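Local coordinates for ABC transporter substrate binding protein (Ribose) (Agrobacterium vitis S4, PDB 4WT7) that probably serves as the periplasmic solute-binding component of a sugar ABC transporter, and holds the sugar alcohol D-allitol in its pocket, at residues Y248-S253 with V271-A276; E255-V260 with L304-Q309. All coordinates share one frame; numbering follows the deposited sequence.

How the contacts relate
Leaving strand 246-249, the chain runs through the ligand-binding turn at Asp251 into helix 254-260, then returns along strand 267-272. Contact 1 closes this short beta-alpha-beta loop by laying 248-253 beside 271-276. The chain continues through helix 275-290 and strand 298-300 of the other sheet before contact 2 brings 304-309 back against helix 254-260. The two loops cross, since 255-260 lies wholly within the loop of contact 1, whereas 304-309 lies beyond it. Strand 304-307 borders 267-272 in the same mixed sheet, where Ala272 O lies 2.8 Å from Leu304 N, a probable hydrogen bond between the two contacts.

Contact 1 of 2, residues Y248-S253 with V271-A276; sequences YGVDGS and VAQQPA. With X9X (D-allitol), chain C.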
ATOM      1  N   TYR A 248      -0.752 -12.951   6.407  1.00 13.39           N
ATOM      2  CA  TYR A 248      -0.961 -11.608   6.940  1.00 12.78           C
ATOM      3  C   TYR A 248      -0.677 -10.563   5.872  1.00 12.36           C
ATOM      4  O   TYR A 248       0.245 -10.723   5.098  1.00 12.52           O
ATOM      5  CB  TYR A 248      -0.029 -11.386   8.141  1.00 12.79           C
ATOM      6  CG  TYR A 248      -0.357 -12.301   9.283  1.00 13.23           C
ATOM      7  CD1 TYR A 248      -1.332 -11.958  10.222  1.00 13.11           C
ATOM      8  CD2 TYR A 248       0.261 -13.527   9.402  1.00 13.85           C
ATOM      9  CE1 TYR A 248      -1.654 -12.793  11.250  1.00 13.58           C
ATOM     10  CE2 TYR A 248      -0.092 -14.411  10.428  1.00 14.33           C
ATOM     11  CZ  TYR A 248      -1.046 -14.036  11.346  1.00 14.19           C
ATOM     12  OH  TYR A 248      -1.368 -14.899  12.368  1.00 14.74           O
ATOM     13  N   GLY A 249      -1.477  -9.494   5.842  1.00 11.89           N
ATOM     14  CA  GLY A 249      -1.254  -8.424   4.888  1.00 11.52           C
ATOM     15  C   GLY A 249      -2.045  -7.137   5.109  1.00 11.02           C
ATOM     16  O   GLY A 249      -2.714  -6.936   6.137  1.00 10.92           O
ATOM     17  N   VAL A 250      -1.964  -6.265   4.108  1.00 10.77           N
ATOM     18  CA  VAL A 250      -2.549  -4.950   4.191  1.00 10.34           C
ATOM     19  C   VAL A 250      -3.204  -4.561   2.872  1.00 10.32           C
ATOM     20  O   VAL A 250      -2.761  -5.002   1.805  1.00 10.57           O
ATOM     21  CB  VAL A 250      -1.421  -3.919   4.512  1.00 10.05           C
ATOM     22  CG1 VAL A 250      -1.972  -2.527   4.630  1.00  9.66           C
ATOM     23  CG2 VAL A 250      -0.672  -4.328   5.751  1.00 10.18           C
ATOM     24  N   ASP A 251      -4.250  -3.733   2.989  1.00 10.10           N
ATOM     25  CA  ASP A 251      -4.994  -3.059   1.909  1.00 10.06           C
ATOM     26  C   ASP A 251      -6.514  -3.322   2.034  1.00 10.24           C
ATOM     27  O   ASP A 251      -7.329  -2.439   1.745  1.00 10.13           O
ATOM     28  CB  ASP A 251      -4.531  -3.456   0.502  1.00 10.35           C
ATOM     29  CG  ASP A 251      -3.232  -2.798   0.099  1.00 10.19           C
ATOM     30  OD1 ASP A 251      -2.645  -2.106   0.947  1.00  9.87           O
ATOM     31  OD2 ASP A 251      -2.788  -3.028  -1.063  1.00 10.48           O
ATOM     32  N   GLY A 252      -6.877  -4.536   2.467  1.00 10.57           N
ATOM     33  CA  GLY A 252      -8.265  -4.968   2.416  1.00 11.06           C
ATOM     34  C   GLY A 252      -8.848  -4.984   1.009  1.00 11.17           C
ATOM     35  O   GLY A 252      -9.941  -4.468   0.768  1.00 11.25           O
ATOM     36  N   SER A 253      -8.122  -5.551   0.059  1.00 11.40           N
ATOM     37  CA  SER A 253      -8.721  -5.816  -1.243  1.00 11.85           C
ATOM     38  C   SER A 253      -9.874  -6.794  -0.990  1.00 12.33           C
ATOM     39  O   SER A 253      -9.768  -7.650  -0.140  1.00 12.43           O
ATOM     40  CB  SER A 253      -7.691  -6.407  -2.224  1.00 12.14           C
ATOM     41  OG  SER A 253      -6.472  -5.694  -2.161  1.00 11.74           O
ATOM     42  N   VAL A 271      -5.029  -5.730   7.156  1.00 10.60           N
ATOM     43  CA  VAL A 271      -5.417  -4.381   7.592  1.00 10.25           C
ATOM     44  C   VAL A 271      -6.002  -3.600   6.408  1.00 10.04           C
ATOM     45  O   VAL A 271      -5.306  -3.252   5.440  1.00  9.89           O
ATOM     46  CB  VAL A 271      -4.236  -3.602   8.225  1.00 10.01           C
ATOM     47  CG1 VAL A 271      -4.731  -2.248   8.718  1.00  9.74           C
ATOM     48  CG2 VAL A 271      -3.600  -4.409   9.395  1.00 10.32           C
ATOM     49  N   ALA A 272      -7.288  -3.315   6.489  1.00 10.09           N
ATOM     50  CA  ALA A 272      -7.946  -2.627   5.398  1.00 10.41           C
ATOM     51  C   ALA A 272      -7.552  -1.160   5.410  1.00 11.29           C
ATOM     52  O   ALA A 272      -7.545  -0.494   6.472  1.00  9.67           O
ATOM     53  CB  ALA A 272      -9.428  -2.773   5.490  1.00 10.34           C
ATOM     54  N   GLN A 273      -7.227  -0.690   4.221  1.00 11.80           N
ATOM     55  CA  GLN A 273      -7.061   0.728   3.953  1.00  9.21           C
ATOM     56  C   GLN A 273      -8.258   1.282   3.226  1.00 11.03           C
ATOM     57  O   GLN A 273      -9.187   0.537   2.861  1.00 10.63           O
ATOM     58  CB  GLN A 273      -5.838   0.926   3.077  1.00  9.11           C
ATOM     59  CG  GLN A 273      -4.566   0.558   3.764  1.00  9.05           C
ATOM     60  CD  GLN A 273      -3.337   1.194   3.091  1.00 10.92           C
ATOM     61  OE1 GLN A 273      -2.983   2.328   3.388  1.00 10.90           O
ATOM     62  NE2 GLN A 273      -2.723   0.473   2.166  1.00  9.28           N
ATOM     63  N   GLN A 274      -8.219   2.595   2.995  1.00  9.55           N
ATOM     64  CA  GLN A 274      -9.309   3.336   2.358  1.00  9.25           C
ATOM     65  C   GLN A 274      -8.747   4.158   1.189  1.00  9.17           C
ATOM     66  O   GLN A 274      -8.589   5.386   1.287  1.00  9.00           O
ATOM     67  CB  GLN A 274      -9.965   4.244   3.376  1.00  9.19           C
ATOM     68  CG  GLN A 274     -10.489   3.499   4.590  1.00  9.33           C
ATOM     69  CD  GLN A 274     -11.450   4.347   5.445  1.00 12.37           C
ATOM     70  OE1 GLN A 274     -12.616   4.535   5.075  1.00  9.73           O
ATOM     71  NE2 GLN A 274     -10.980   4.817   6.610  1.00  9.32           N
ATOM     72  N   PRO A 275      -8.415   3.477   0.095  1.00  9.36           N
ATOM     73  CA  PRO A 275      -7.764   4.145  -1.035  1.00  9.87           C
ATOM     74  C   PRO A 275      -8.655   5.193  -1.713  1.00  9.52           C
ATOM     75  O   PRO A 275      -8.180   6.265  -2.091  1.00  9.42           O
ATOM     76  CB  PRO A 275      -7.407   2.985  -1.968  1.00 10.98           C
ATOM     77  CG  PRO A 275      -8.290   1.801  -1.485  1.00 10.73           C
ATOM     78  CD  PRO A 275      -8.343   2.006  -0.019  1.00  9.59           C
ATOM     79  N   ALA A 276      -9.935   4.929  -1.867  1.00  9.85           N
ATOM     80  CA  ALA A 276     -10.756   5.977  -2.459  1.00 11.02           C
ATOM     81  C   ALA A 276     -10.734   7.232  -1.547  1.00  9.94           C
ATOM     82  O   ALA A 276     -10.568   8.358  -2.033  1.00  9.72           O
ATOM     83  CB  ALA A 276     -12.151   5.483  -2.741  1.00 10.48           C
TER
HETATM   84  OAA X9X C 401       3.807  -0.512  -3.420  1.00 12.22           O
HETATM   85  CAG X9X C 401       3.004  -1.636  -3.365  1.00  5.73           C
HETATM   86  CAI X9X C 401       1.754  -1.579  -2.549  1.00  5.41           C
HETATM   87  OAC X9X C 401       2.025  -1.569  -1.168  1.00  9.79           O
HETATM   88  CAK X9X C 401       0.856  -0.467  -3.007  1.00  1.73           C
HETATM   89  OAE X9X C 401       0.700  -0.653  -4.361  1.00 10.31           O
HETATM   90  CAL X9X C 401      -0.543  -0.579  -2.397  1.00 12.27           C
HETATM   91  OAF X9X C 401      -1.113  -1.813  -2.664  1.00  9.48           O
HETATM   92  CAJ X9X C 401      -0.685  -0.214  -0.933  1.00  8.59           C
HETATM   93  OAD X9X C 401      -0.333  -1.231  -0.061  1.00 10.55           O
HETATM   94  CAH X9X C 401      -0.024   1.083  -0.512  1.00  7.04           C
HETATM   95  OAB X9X C 401      -0.640   1.752   0.567  1.00 10.03           O
HETATM   96  O   HOH W   1     -10.371  -1.522   1.723  1.00 10.66           O
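Asp251, still paired with Ala272, and Gln273, just past the end of strand 267-272, run alongside each other with both polar ends directed at one D-allitol molecule. Gln273 NE2 gives a hydrogen bond to Asp251 OD1 at 2.9 Å and another to the ligand's OAB, the latter nearly straight at 170°. The bond to Asp251 stays in the plane of the amide but reaches OD1 from above the carboxylate, the two flat groups being turned 33° apart. Each carboxylate oxygen also takes a ligand hydroxyl: OAD donates to Asp251 OD1 at 2.7 Å and OAF to Asp251 OD2 at 2.6 Å. At the amide's other atom, Ser132 is hydrogen-bonded to Gln273 OE1, which fixes the rotation of the group.

Behind these side chains the backbones pair in parallel. Val271 N bonds to Gly249 O at 2.8 Å, and Asp251 N to Val271 O at 2.7 Å. Gln273 N then reaches Asp251 O at 3.0 Å from above the carbonyl plane, where the chain is already turning. Gly252 takes a positive phi and packs its CA against the Ala272 methyl, CA to CB 4.0 Å. A water bridges Gly252 O and Gln273 O. Val250, with CG1 anti to the backbone N (chi1 -179°), lays that methyl against Val271 O and close to the Gln273 amide.

Arg170 and Phe46 touch both polar side chains, and Asp120, His44, Asp47 and Arg170 bond the ligand as well. Sugar binding by loops at the C-terminal ends of parallel strands is the hallmark of the periplasmic binding protein fold, whose cleft lies between two alpha/beta domains.

Contact 2 of 2, residues E255-V260 with L304-Q309; sequences EVLQLV and LLANKQ
Leu257 and Val260 carry the packing of helix 254-260 on strand 304-307, the antiparallel edge strand of an otherwise parallel alpha/beta sheet in this periplasmic binding protein fold. The local helix and strand axes approach to 8.8 Å and run at 48° to each other. Leu257 makes the first contact: its CD2 methyl meets Ala306 CB at 4.1 Å, while Thr315 and Leu318 of helix 311-318 also touch this side chain. One turn on, Val260 is buried most by the other segment. A chi1 of 169° swings CG1 away from the valine's own N and onto the backbone of Asn307, 3.4 Å from Asn307 O, and Val311 packs on the same valine.

Where the helix ends, Lys308 comes across its last carbonyl. The side chain runs alongside Val260 O, with CG only 3.3 Å from that oxygen, and then bends at its final torsion (chi4 -69°) to bring the ammonium back over it. Asp262 O and Ala267 O also accept hydrogen bonds from this lysine, so the ammonium sits among carbonyls of the helix end, the following loop and the start of strand 267-272, which probably steady its charge. Lys308 NZ donates to Val260 O at 2.9 Å, from above the carbonyl plane.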
ATOM      1  N   GLU A 255     -11.157  -9.342  -2.617  1.00 15.86           N
ATOM      2  CA  GLU A 255     -10.858 -10.746  -2.846  1.00 16.18           C
ATOM      3  C   GLU A 255     -10.093 -11.379  -1.668  1.00 17.31           C
ATOM      4  O   GLU A 255     -10.228 -12.567  -1.418  1.00 16.91           O
ATOM      5  CB  GLU A 255     -10.126 -10.919  -4.177  1.00 19.56           C
ATOM      6  CG  GLU A 255      -8.790 -10.127  -4.288  1.00 27.06           C
ATOM      7  CD  GLU A 255      -8.903  -8.684  -4.906  1.00 27.15           C
ATOM      8  OE1 GLU A 255      -9.871  -7.907  -4.616  1.00 20.56           O
ATOM      9  OE2 GLU A 255      -7.971  -8.342  -5.687  1.00 28.41           O
ATOM     10  N   VAL A 256      -9.324 -10.591  -0.913  1.00 13.68           N
ATOM     11  CA  VAL A 256      -8.562 -11.139   0.222  1.00 13.55           C
ATOM     12  C   VAL A 256      -9.335 -11.106   1.531  1.00 13.42           C
ATOM     13  O   VAL A 256      -9.262 -12.049   2.320  1.00 13.71           O
ATOM     14  CB  VAL A 256      -7.210 -10.395   0.431  1.00 13.02           C
ATOM     15  CG1 VAL A 256      -6.457 -10.953   1.624  1.00 12.97           C
ATOM     16  CG2 VAL A 256      -6.379 -10.523  -0.813  1.00 13.25           C
ATOM     17  N   LEU A 257     -10.089 -10.032   1.747  1.00 13.07           N
ATOM     18  CA  LEU A 257     -11.010  -9.946   2.884  1.00 13.07           C
ATOM     19  C   LEU A 257     -11.948 -11.141   2.938  1.00 13.77           C
ATOM     20  O   LEU A 257     -12.216 -11.674   4.013  1.00 13.95           O
ATOM     21  CB  LEU A 257     -11.839  -8.675   2.798  1.00 12.78           C
ATOM     22  CG  LEU A 257     -11.078  -7.401   3.149  1.00 12.11           C
ATOM     23  CD1 LEU A 257     -11.997  -6.238   3.319  1.00 11.91           C
ATOM     24  CD2 LEU A 257     -10.230  -7.601   4.401  1.00 11.90           C
ATOM     25  N   GLN A 258     -12.433 -11.556   1.776  1.00 14.53           N
ATOM     26  CA  GLN A 258     -13.339 -12.694   1.717  1.00 16.92           C
ATOM     27  C   GLN A 258     -12.616 -14.005   2.008  1.00 15.70           C
ATOM     28  O   GLN A 258     -13.230 -14.945   2.464  1.00 16.13           O
ATOM     29  CB  GLN A 258     -14.121 -12.724   0.405  1.00 20.98           C
ATOM     30  CG  GLN A 258     -13.322 -13.058  -0.843  1.00 22.62           C
ATOM     31  CD  GLN A 258     -14.105 -12.696  -2.123  1.00 26.38           C
ATOM     32  OE1 GLN A 258     -14.781 -11.665  -2.155  1.00 27.05           O
ATOM     33  NE2 GLN A 258     -14.040 -13.557  -3.163  1.00 26.76           N
ATOM     34  N   LEU A 259     -11.297 -14.041   1.826  1.00 15.73           N
ATOM     35  CA  LEU A 259     -10.510 -15.172   2.319  1.00 15.44           C
ATOM     36  C   LEU A 259     -10.404 -15.153   3.853  1.00 16.26           C
ATOM     37  O   LEU A 259     -10.582 -16.182   4.526  1.00 15.70           O
ATOM     38  CB  LEU A 259      -9.106 -15.214   1.685  1.00 15.77           C
ATOM     39  CG  LEU A 259      -8.966 -15.523   0.190  1.00 19.97           C
ATOM     40  CD1 LEU A 259      -7.511 -15.659  -0.165  1.00 18.70           C
ATOM     41  CD2 LEU A 259      -9.692 -16.794  -0.234  1.00 22.48           C
ATOM     42  N   VAL A 260     -10.108 -13.977   4.411  1.00 14.51           N
ATOM     43  CA  VAL A 260     -10.049 -13.823   5.856  1.00 14.34           C
ATOM     44  C   VAL A 260     -11.373 -14.300   6.483  1.00 14.82           C
ATOM     45  O   VAL A 260     -11.393 -14.876   7.580  1.00 15.09           O
ATOM     46  CB  VAL A 260      -9.775 -12.340   6.237  1.00 13.61           C
ATOM     47  CG1 VAL A 260      -9.983 -12.093   7.727  1.00 13.54           C
ATOM     48  CG2 VAL A 260      -8.385 -11.928   5.803  1.00 13.22           C
ATOM     49  N   LEU A 304      -8.298  -0.220   9.103  1.00 13.29           N
ATOM     50  CA  LEU A 304      -9.052  -1.124   9.980  1.00 13.86           C
ATOM     51  C   LEU A 304      -8.537  -2.563   9.943  1.00 13.83           C
ATOM     52  O   LEU A 304      -8.650  -3.231   8.922  1.00 13.69           O
ATOM     53  CB  LEU A 304     -10.537  -1.137   9.558  1.00 14.32           C
ATOM     54  CG  LEU A 304     -11.206   0.206   9.322  1.00 15.00           C
ATOM     55  CD1 LEU A 304     -12.386   0.108   8.312  1.00 15.23           C
ATOM     56  CD2 LEU A 304     -11.698   0.673  10.693  1.00 15.87           C
ATOM     57  N   LEU A 305      -7.992  -3.054  11.052  1.00 14.08           N
ATOM     58  CA  LEU A 305      -7.497  -4.417  11.078  1.00 14.17           C
ATOM     59  C   LEU A 305      -8.677  -5.399  11.013  1.00 14.63           C
ATOM     60  O   LEU A 305      -9.525  -5.433  11.903  1.00 15.21           O
ATOM     61  CB  LEU A 305      -6.666  -4.698  12.329  1.00 14.50           C
ATOM     62  CG  LEU A 305      -5.980  -6.054  12.187  1.00 14.60           C
ATOM     63  CD1 LEU A 305      -4.608  -6.083  12.861  1.00 15.03           C
ATOM     64  CD2 LEU A 305      -6.860  -7.138  12.758  1.00 15.22           C
ATOM     65  N   ALA A 306      -8.715  -6.187   9.952  1.00 14.52           N
ATOM     66  CA  ALA A 306      -9.660  -7.281   9.829  1.00 14.99           C
ATOM     67  C   ALA A 306      -8.976  -8.639  10.088  1.00 16.50           C
ATOM     68  O   ALA A 306      -8.062  -9.048   9.367  1.00 17.01           O
ATOM     69  CB  ALA A 306     -10.290  -7.267   8.446  1.00 14.88           C
ATOM     70  N   ASN A 307      -9.432  -9.342  11.125  1.00 15.72           N
ATOM     71  CA  ASN A 307      -9.014 -10.712  11.344  1.00 16.05           C
ATOM     72  C   ASN A 307     -10.251 -11.597  11.160  1.00 19.57           C
ATOM     73  O   ASN A 307     -11.318 -11.098  10.744  1.00 16.63           O
ATOM     74  CB  ASN A 307      -8.375 -10.879  12.723  1.00 16.47           C
ATOM     75  CG  ASN A 307      -9.302 -10.494  13.859  1.00 18.56           C
ATOM     76  OD1 ASN A 307     -10.520 -10.776  13.841  1.00 17.48           O
ATOM     77  ND2 ASN A 307      -8.733  -9.830  14.858  1.00 18.00           N
ATOM     78  N   LYS A 308     -10.144 -12.890  11.464  1.00 17.73           N
ATOM     79  CA  LYS A 308     -11.266 -13.773  11.172  1.00 17.67           C
ATOM     80  C   LYS A 308     -12.526 -13.385  11.978  1.00 18.11           C
ATOM     81  O   LYS A 308     -13.625 -13.573  11.498  1.00 19.86           O
ATOM     82  CB  LYS A 308     -10.889 -15.250  11.350  1.00 17.97           C
ATOM     83  CG  LYS A 308      -9.786 -15.690  10.401  1.00 18.25           C
ATOM     84  CD  LYS A 308      -9.795 -17.187  10.254  1.00 20.04           C
ATOM     85  CE  LYS A 308      -9.028 -17.623   9.058  1.00 17.90           C
ATOM     86  NZ  LYS A 308      -9.709 -17.241   7.804  1.00 17.67           N
ATOM     87  N   GLN A 309     -12.360 -12.814  13.164  1.00 28.00           N
ATOM     88  CA  GLN A 309     -13.500 -12.299  13.921  1.00 29.12           C
ATOM     89  C   GLN A 309     -14.030 -10.935  13.444  1.00 29.69           C
ATOM     90  O   GLN A 309     -15.233 -10.703  13.447  1.00 29.11           O
ATOM     91  CB  GLN A 309     -13.151 -12.182  15.408  1.00 32.47           C
ATOM     92  CG  GLN A 309     -12.985 -13.517  16.119  1.00 36.47           C
ATOM     93  CD  GLN A 309     -11.886 -14.397  15.501  1.00 38.88           C
ATOM     94  OE1 GLN A 309     -10.760 -13.930  15.230  1.00 38.98           O
ATOM     95  NE2 GLN A 309     -12.212 -15.676  15.274  1.00 36.77           N
TER